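Local coordinates for plu4264 (Photorhabdus luminescens subsp. laumondii, PDB 4MV2), which is a cupin of unknown function that binds a nickel ion and is probably a metal-dependent enzyme, at residues 67-71 with 72-76. Numbering follows the deposited sequence. Where two conformers were deposited one is given.
Sequences IRIND and EDFPV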
# COMPACT_ATOMS: atom_id res chain seq x y z
N ILE A 67 -7.72 15.81 1.47
CA ILE A 67 -8.65 14.73 1.77
C ILE A 67 -9.71 15.35 2.68
O ILE A 67 -9.41 15.78 3.78
CB ILE A 67 -8.00 13.52 2.46
CG1 ILE A 67 -6.67 13.13 1.80
CG2 ILE A 67 -8.99 12.38 2.47
CD1 ILE A 67 -6.79 12.72 0.37
N ARG A 68 -10.95 15.39 2.21
CA ARG A 68 -12.05 15.91 3.01
C ARG A 68 -12.76 14.74 3.63
O ARG A 68 -13.28 13.88 2.93
CB ARG A 68 -13.01 16.71 2.12
CG ARG A 68 -14.17 17.32 2.92
CD ARG A 68 -14.88 18.41 2.17
NE ARG A 68 -14.02 19.58 2.03
CZ ARG A 68 -14.28 20.63 1.25
NH1 ARG A 68 -15.36 20.65 0.48
NH2 ARG A 68 -13.43 21.64 1.21
N ILE A 69 -12.77 14.71 4.96
CA ILE A 69 -13.36 13.62 5.73
C ILE A 69 -14.39 14.26 6.66
O ILE A 69 -14.04 15.01 7.56
CB ILE A 69 -12.30 12.83 6.53
CG1 ILE A 69 -11.23 12.27 5.59
CG2 ILE A 69 -12.96 11.72 7.36
CD1 ILE A 69 -10.08 11.61 6.29
N ASN A 70 -15.66 13.99 6.39
CA ASN A 70 -16.75 14.64 7.10
C ASN A 70 -16.51 16.12 7.20
O ASN A 70 -16.53 16.71 8.30
CB ASN A 70 -16.91 14.06 8.50
CG ASN A 70 -17.34 12.61 8.48
OD1 ASN A 70 -17.98 12.14 7.53
ND2 ASN A 70 -16.99 11.88 9.53
N ASP A 71 -16.29 16.77 6.07
CA ASP A 71 -16.12 18.25 6.16
C ASP A 71 -14.94 18.80 7.07
O ASP A 71 -14.95 19.97 7.48
CB ASP A 71 -17.44 18.89 6.58
CG ASP A 71 -18.55 18.61 5.58
OD1 ASP A 71 -18.34 18.85 4.37
OD2 ASP A 71 -19.63 18.14 6.03
N GLU A 72 -14.00 17.93 7.43
CA GLU A 72 -12.67 18.34 7.91
C GLU A 72 -11.72 18.15 6.72
O GLU A 72 -11.80 17.13 6.04
CB GLU A 72 -12.18 17.46 9.06
CG GLU A 72 -12.72 17.77 10.47
CD GLU A 72 -11.91 17.06 11.55
OE1 GLU A 72 -12.05 15.82 11.70
OE2 GLU A 72 -11.11 17.73 12.22
N ASP A 73 -10.83 19.10 6.48
CA ASP A 73 -9.87 19.02 5.38
C ASP A 73 -8.47 18.66 5.88
O ASP A 73 -7.95 19.25 6.81
CB ASP A 73 -9.83 20.37 4.65
CG ASP A 73 -11.04 20.60 3.79
OD1 ASP A 73 -11.83 19.67 3.58
OD2 ASP A 73 -11.23 21.74 3.33
N PHE A 74 -7.86 17.71 5.21
CA PHE A 74 -6.50 17.25 5.52
C PHE A 74 -5.65 17.44 4.26
O PHE A 74 -5.75 16.66 3.34
CB PHE A 74 -6.52 15.77 5.90
CG PHE A 74 -7.26 15.48 7.18
CD1 PHE A 74 -8.64 15.29 7.18
CD2 PHE A 74 -6.59 15.43 8.38
CE1 PHE A 74 -9.33 15.04 8.37
CE2 PHE A 74 -7.28 15.19 9.57
CZ PHE A 74 -8.65 15.01 9.55
N PRO A 75 -4.80 18.47 4.21
CA PRO A 75 -3.83 18.52 3.12
C PRO A 75 -2.84 17.39 3.23
O PRO A 75 -2.34 17.10 4.32
CB PRO A 75 -3.15 19.88 3.34
CG PRO A 75 -4.06 20.62 4.23
CD PRO A 75 -4.68 19.64 5.09
N VAL A 76 -2.53 16.79 2.11
CA VAL A 76 -1.64 15.64 2.08
C VAL A 76 -0.68 15.69 0.90
O VAL A 76 -0.96 16.30 -0.14
CB VAL A 76 -2.38 14.29 2.04
CG1 VAL A 76 -3.21 14.07 3.33
CG2 VAL A 76 -3.24 14.15 0.78
O HOH W 1 -13.11 14.17 10.05
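The guanidinium of Arg68 and the carboxylate of Asp73 meet edge to edge, nearly coplanar, their planes 12° apart. They form a two-pronged, side-on salt bridge: NE of Arg68 gives a nearly straight bond to OD1 of Asp73 at 2.7 Å and NH2 of Arg68 reaches OD2 of Asp73 at 3.1 Å, each oxygen using its syn lone pair. The two residues are a non-hydrogen-bonded backbone pair, and their side chains lie side by side, pointing the same way. With CG of Arg68 anti to the backbone N (chi1 -178°) and the chain bent at chi3 (-69°), the guanidinium swings across to the acid; a long base and a short acid suit this partly exposed face.

On the opposite side of the sheet, that of Ile67, Ile69 and Phe74, the Phe74 ring has the backbone O of Ile67 at its edge, in plane, 3.5 Å from CD1 of Phe74. CD1 of Ile69, in the conformer given, lies obliquely to the ring, 4.1 Å from CD1 of Phe74. Farther along, CG1 of Ile67 packs on CG2 of Val76 at 3.7 Å, the two side chains crossing at about a right angle. Branched and aromatic residues suit this side, since Ile82 of strand 81-84 touches Ile69 and Val76, and Ile5 of the second subunit packs on Phe74 and Val76.

Paired backbone bonds join Ile67 with Phe74 and Ile69 with Glu72. In the conformer given, a water bridges O of Ile69 and OE1 of Glu72. Asn70 and Asp71 both adopt positive phi, a conformation Asn and Asp tolerate better than most residues, and OD1 of Asn70 accepts a hydrogen bond from N of Glu89. This is a beta hairpin with a two-residue loop, Asn70-Asp71, in a type I' turn from Ile69 to Glu72; it joins strands 64-69 and 72-77, the latter outermost within this chain in the four-stranded sheet of the cupin beta-barrel.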